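Local coordinates for protein D-alanyl-D-alanine carboxypeptidase (PDB 5ZHF) that is a zinc-dependent D,D-carboxypeptidase that removes the C-terminal D-alanine from peptidoglycan-derived pentapeptides and is linked to vancomycin resistance, at residues A[42-47]-A[142-147]; A[54-59]-A[70-75]. All coordinates share one frame; numbering follows the deposited sequence.

Interaction 1: A[42-47]-A[142-147]; sequences SLILVN and LGLAVD. With ZN (zinc ion), chain C.
Val46 presses its CG2 methyl into the fork of Leu142, lying 3.6 Å from Leu142 CD1 and 3.8 Å from Leu142 CD2, a bump in a notch. The two side chains run past each other in opposite directions. Ile44 brings its CG2 methyl to a second hollow, between Leu142 and Leu144: Ile44 CG2 is 4.0 Å from Leu142 CD1 and equally far from Leu144 CD1. Its longer CG1 arm stands anti to the backbone N (chi1 -171°), which leaves the short branch to do the touching; the side chains of Ile44 and Leu144 cross at about a right angle. Gly143, with a positive phi of 84°, lets the chain turn between the two leucines before it enters strand 145-150. That strand carries Asp147, whose OD1 binds the zinc at 2.0 Å alongside His140, His193 and a water, the metal site of this M15 peptidase. Asp147 OD2 is held by a salt bridge to Arg98. Arg195 of strand 193-196 packs on both leucines and donates to the carbonyls of Ser42 and Ile44. The segments meet through aliphatic carbons, mostly methyls, without a hydrogen bond, consistent with shape fit and exclusion of water supplementing the Arg195 bonds in holding the 42-47 loop.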
loop_
_atom_site.group_PDB
_atom_site.type_symbol
_atom_site.label_atom_id
_atom_site.label_comp_id
_atom_site.label_asym_id
_atom_site.label_seq_id
_atom_site.Cartn_x
_atom_site.Cartn_y
_atom_site.Cartn_z
ATOM N N SER A 42 8.798 -6.067 10.260
ATOM C CA SER A 42 7.584 -5.954 9.412
ATOM C C SER A 42 6.658 -4.852 9.912
ATOM O O SER A 42 5.641 -4.543 9.276
ATOM C CB SER A 42 6.849 -7.283 9.322
ATOM O OG SER A 42 6.337 -7.733 10.570
ATOM N N LEU A 43 6.999 -4.266 11.056
ATOM C CA LEU A 43 6.176 -3.221 11.659
ATOM C C LEU A 43 6.767 -1.824 11.475
ATOM O O LEU A 43 6.264 -0.861 12.077
ATOM C CB LEU A 43 5.968 -3.512 13.148
ATOM C CG LEU A 43 4.969 -4.597 13.497
ATOM C CD1 LEU A 43 4.932 -4.748 15.018
ATOM C CD2 LEU A 43 3.584 -4.275 12.955
ATOM N N ILE A 44 7.791 -1.688 10.633
ATOM C CA ILE A 44 8.377 -0.404 10.344
ATOM C C ILE A 44 7.329 0.626 9.871
ATOM O O ILE A 44 6.480 0.315 9.036
ATOM C CB ILE A 44 9.567 -0.503 9.357
ATOM C CG1 ILE A 44 10.286 0.849 9.275
ATOM C CG2 ILE A 44 9.132 -1.015 7.986
ATOM C CD1 ILE A 44 11.596 0.810 8.502
ATOM N N LEU A 45 7.348 1.802 10.486
ATOM C CA LEU A 45 6.423 2.864 10.156
ATOM C C LEU A 45 7.035 3.822 9.151
ATOM O O LEU A 45 8.070 4.446 9.419
ATOM C CB LEU A 45 6.004 3.597 11.433
ATOM C CG LEU A 45 4.931 4.679 11.257
ATOM C CD1 LEU A 45 3.669 4.109 10.613
ATOM C CD2 LEU A 45 4.586 5.328 12.593
ATOM N N VAL A 46 6.396 3.944 7.973
ATOM C CA VAL A 46 6.791 4.912 6.953
ATOM C C VAL A 46 5.575 5.765 6.611
ATOM O O VAL A 46 4.539 5.254 6.192
ATOM C CB VAL A 46 7.369 4.249 5.677
ATOM C CG1 VAL A 46 7.629 5.279 4.584
ATOM C CG2 VAL A 46 8.656 3.525 6.037
ATOM N N ASN A 47 5.717 7.064 6.788
ATOM C CA ASN A 47 4.681 8.027 6.483
ATOM C C ASN A 47 5.315 9.397 6.372
ATOM O O ASN A 47 6.487 9.482 6.378
ATOM C CB ASN A 47 3.513 7.992 7.455
ATOM C CG ASN A 47 3.871 8.402 8.868
ATOM O OD1 ASN A 47 4.881 8.979 9.142
ATOM N ND2 ASN A 47 2.993 8.103 9.754
ATOM N N LEU A 142 9.686 0.659 0.520
ATOM C CA LEU A 142 10.112 -0.443 1.386
ATOM C C LEU A 142 10.160 -1.776 0.690
ATOM O O LEU A 142 10.883 -2.677 1.129
ATOM C CB LEU A 142 9.172 -0.610 2.575
ATOM C CG LEU A 142 9.104 0.520 3.591
ATOM C CD1 LEU A 142 7.870 0.379 4.480
ATOM C CD2 LEU A 142 10.390 0.527 4.394
ATOM N N GLY A 143 9.318 -1.967 -0.332
ATOM C CA GLY A 143 9.068 -3.304 -0.861
ATOM C C GLY A 143 8.009 -4.076 -0.090
ATOM O O GLY A 143 7.747 -5.240 -0.410
ATOM N N LEU A 144 7.379 -3.450 0.919
ATOM C CA LEU A 144 6.383 -4.095 1.766
ATOM C C LEU A 144 4.955 -3.767 1.364
ATOM O O LEU A 144 4.031 -4.299 1.977
ATOM C CB LEU A 144 6.591 -3.693 3.243
ATOM C CG LEU A 144 7.926 -4.176 3.825
ATOM C CD1 LEU A 144 8.024 -3.805 5.297
ATOM C CD2 LEU A 144 8.085 -5.676 3.656
ATOM N N ALA A 145 4.788 -2.914 0.340
ATOM C CA ALA A 145 3.455 -2.512 -0.107
ATOM C C ALA A 145 3.220 -2.854 -1.543
ATOM O O ALA A 145 4.124 -2.753 -2.397
ATOM C CB ALA A 145 3.229 -1.016 0.093
ATOM N N VAL A 146 1.989 -3.259 -1.800
ATOM C CA VAL A 146 1.541 -3.547 -3.150
ATOM C C VAL A 146 0.218 -2.843 -3.413
ATOM O O VAL A 146 -0.670 -2.843 -2.573
ATOM C CB VAL A 146 1.429 -5.066 -3.432
ATOM C CG1 VAL A 146 2.808 -5.688 -3.580
ATOM C CG2 VAL A 146 0.620 -5.787 -2.367
ATOM N N ASP A 147 0.093 -2.257 -4.610
ATOM C CA ASP A 147 -1.215 -1.828 -5.087
ATOM C C ASP A 147 -1.782 -2.974 -5.858
ATOM O O ASP A 147 -1.156 -3.451 -6.798
ATOM C CB ASP A 147 -1.125 -0.588 -5.962
ATOM C CG ASP A 147 -0.593 0.609 -5.221
ATOM O OD1 ASP A 147 -0.808 0.740 -3.990
ATOM O OD2 ASP A 147 -0.001 1.458 -5.891
HETATM ZN ZN ZN C . 0.095 2.248 -3.065
HETATM O O HOH W 1 -1.054 4.077 -3.568
#

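Interaction 2: A[54-59]-A[70-75]; sequences AQYDVE and DIRISP
Glu59 and Ile71 are joined by the one direct hydrogen bond between the segments: Ile71 N donates to Glu59 O at 2.9 Å, nearly straight at 175° and in the carbonyl plane. Asp70 CA adds a CH...O contact to the same oxygen. Beside this bond, Ile71 CG2 touches Glu59 CB at 4.0 Å. Val58 reaches the neighbouring carboxylate with one methyl, CG2, 3.7 Å from Asp70 OD2; it stands anti to the backbone N, with CG1 taking the place between N and the carbonyl carbon (chi1 60°). Water 2, at the edge of the Tyr56 ring and in plane, accepts from Tyr56 OH and donates to Asp70 OD2, both at 2.6 Å. Tyr56 OH also stands obliquely beside Arg72 NH2 at 3.9 Å, too far for a hydrogen bond. The backbone bond continues the antiparallel hairpin of strands 60-62 and 68-70 past its open end, where the chain turns through a 3-10 segment, 71-73, into helix 74-86. Asp70 marks that turn with an Asx turn, OD1 accepting from Arg72 N at 2.9 Å on its anti side but well out of the carboxylate plane. Arg72 also grips Asp70 side-on: NE bonds to OD1 from the syn side, while Arg72 NH2 meets the syn lone pair of Asp70 OD2 at 2.8 Å. A bend at chi3 (-74°) folds the arginine chain back for this. Together the Asx-turn bond and the salt bridge probably fix the carboxylate's rotation and stabilise its negative charge. Farther out, Trp41 packs on Arg72, Leu142 on Tyr56 and Leu144 on Asp70, while Ser74 OG is hydrogen-bonded to Glu61 OE1.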
loop_
_atom_site.group_PDB
_atom_site.type_symbol
_atom_site.label_atom_id
_atom_site.label_comp_id
_atom_site.label_asym_id
_atom_site.label_seq_id
_atom_site.Cartn_x
_atom_site.Cartn_y
_atom_site.Cartn_z
ATOM N N ALA A 54 17.942 6.225 5.890
ATOM C CA ALA A 54 19.017 6.226 4.905
ATOM C C ALA A 54 19.702 4.851 4.995
ATOM O O ALA A 54 19.784 4.273 6.080
ATOM C CB ALA A 54 20.007 7.356 5.182
ATOM N N GLN A 55 20.131 4.317 3.859
ATOM C CA GLN A 55 20.770 2.982 3.792
ATOM C C GLN A 55 19.830 1.814 4.185
ATOM O O GLN A 55 20.288 0.784 4.695
ATOM C CB GLN A 55 22.057 2.939 4.649
ATOM C CG GLN A 55 23.062 4.054 4.360
ATOM C CD GLN A 55 23.817 4.512 5.602
ATOM O OE1 GLN A 55 23.224 5.033 6.554
ATOM N NE2 GLN A 55 25.133 4.334 5.591
ATOM N N TYR A 56 18.526 1.966 3.958
ATOM C CA TYR A 56 17.580 0.875 4.224
ATOM C C TYR A 56 17.812 -0.184 3.156
ATOM O O TYR A 56 17.658 0.101 1.971
ATOM C CB TYR A 56 16.136 1.366 4.161
ATOM C CG TYR A 56 15.117 0.299 4.483
ATOM C CD1 TYR A 56 14.811 -0.016 5.794
ATOM C CD2 TYR A 56 14.446 -0.382 3.473
ATOM C CE1 TYR A 56 13.873 -0.999 6.116
ATOM C CE2 TYR A 56 13.517 -1.382 3.783
ATOM C CZ TYR A 56 13.225 -1.674 5.103
ATOM O OH TYR A 56 12.300 -2.651 5.433
ATOM N N ASP A 57 18.188 -1.386 3.574
ATOM C CA ASP A 57 18.483 -2.475 2.635
ATOM C C ASP A 57 17.213 -3.267 2.387
ATOM O O ASP A 57 16.504 -3.637 3.341
ATOM C CB ASP A 57 19.549 -3.414 3.203
ATOM C CG ASP A 57 19.897 -4.564 2.253
ATOM O OD1 ASP A 57 20.425 -4.300 1.148
ATOM O OD2 ASP A 57 19.651 -5.737 2.618
ATOM N N VAL A 58 16.932 -3.540 1.118
ATOM C CA VAL A 58 15.864 -4.482 0.768
ATOM C C VAL A 58 16.375 -5.424 -0.306
ATOM O O VAL A 58 17.039 -4.982 -1.250
ATOM C CB VAL A 58 14.564 -3.775 0.314
ATOM C CG1 VAL A 58 14.782 -2.904 -0.921
ATOM C CG2 VAL A 58 13.450 -4.800 0.079
ATOM N N GLU A 59 16.118 -6.718 -0.118
ATOM C CA GLU A 59 16.368 -7.715 -1.147
ATOM C C GLU A 59 15.067 -7.945 -1.897
ATOM O O GLU A 59 14.075 -8.319 -1.289
ATOM C CB GLU A 59 16.849 -9.036 -0.536
ATOM C CG GLU A 59 18.197 -8.950 0.153
ATOM C CD GLU A 59 19.333 -8.528 -0.765
ATOM O OE1 GLU A 59 19.314 -8.878 -1.964
ATOM O OE2 GLU A 59 20.261 -7.833 -0.283
ATOM N N ASP A 70 9.772 -7.018 -1.588
ATOM C CA ASP A 70 10.671 -7.575 -0.563
ATOM C C ASP A 70 10.526 -9.100 -0.581
ATOM O O ASP A 70 9.435 -9.635 -0.444
ATOM C CB ASP A 70 10.317 -6.949 0.793
ATOM C CG ASP A 70 11.277 -7.334 1.908
ATOM O OD1 ASP A 70 11.813 -8.463 1.895
ATOM O OD2 ASP A 70 11.490 -6.476 2.777
ATOM N N ILE A 71 11.634 -9.805 -0.798
ATOM C CA ILE A 71 11.605 -11.272 -0.843
ATOM C C ILE A 71 10.895 -11.876 0.399
ATOM O O ILE A 71 10.262 -12.914 0.303
ATOM C CB ILE A 71 13.021 -11.875 -1.015
ATOM C CG1 ILE A 71 12.991 -13.389 -1.298
ATOM C CG2 ILE A 71 13.852 -11.626 0.245
ATOM C CD1 ILE A 71 12.314 -13.851 -2.569
ATOM N N ARG A 72 10.955 -11.184 1.544
ATOM C CA ARG A 72 10.365 -11.707 2.761
ATOM C C ARG A 72 8.847 -11.846 2.719
ATOM O O ARG A 72 8.291 -12.640 3.478
ATOM C CB ARG A 72 10.792 -10.856 3.964
ATOM C CG ARG A 72 12.274 -10.985 4.268
ATOM C CD ARG A 72 12.700 -10.012 5.346
ATOM N NE ARG A 72 12.767 -8.649 4.842
ATOM C CZ ARG A 72 13.282 -7.605 5.492
ATOM N NH1 ARG A 72 13.813 -7.738 6.709
ATOM N NH2 ARG A 72 13.286 -6.414 4.922
ATOM N N ILE A 73 8.175 -11.063 1.852
ATOM C CA ILE A 73 6.705 -11.112 1.760
ATOM C C ILE A 73 6.237 -12.021 0.626
ATOM O O ILE A 73 5.055 -12.306 0.534
ATOM C CB ILE A 73 6.027 -9.705 1.633
ATOM C CG1 ILE A 73 6.057 -9.169 0.188
ATOM C CG2 ILE A 73 6.646 -8.714 2.600
ATOM C CD1 ILE A 73 5.400 -7.804 0.045
ATOM N N SER A 74 7.163 -12.539 -0.170
ATOM C CA SER A 74 6.803 -13.338 -1.346
ATOM C C SER A 74 5.815 -14.509 -1.126
ATOM O O SER A 74 4.795 -14.597 -1.811
ATOM C CB SER A 74 8.062 -13.830 -2.060
ATOM O OG SER A 74 7.669 -14.657 -3.138
ATOM N N PRO A 75 6.097 -15.430 -0.182
ATOM C CA PRO A 75 5.146 -16.540 0.010
ATOM C C PRO A 75 3.784 -16.120 0.524
ATOM O O PRO A 75 2.785 -16.760 0.211
ATOM C CB PRO A 75 5.863 -17.480 0.991
ATOM C CG PRO A 75 6.913 -16.661 1.621
ATOM C CD PRO A 75 7.256 -15.514 0.726
HETATM O O HOH W 2 11.293 -3.955 3.417
#

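Interaction 1 is largely buried near the centre of the chain, whereas interaction 2 lies toward the surface, their centres 10 Å apart. The first joins distant parts of the sequence through aliphatic side chains; the second joins its segments with a backbone bond, a water bridge and small apolar contacts, while a salt bridge within 70-75 braces one side. Along the sequence, 54-59 and 70-75 both fall between 42-47 and 142-147. The turn of 142-147 serves both: Gly143 O probably accepts a hydrogen bond from Asp70 N, Leu144 CD2 packs on Ile73 CG2, and Leu142 O touches Val58 CG2. Polar groups thus gather at the outer contact, while methyls fill the inner one beside the zinc-bearing strand.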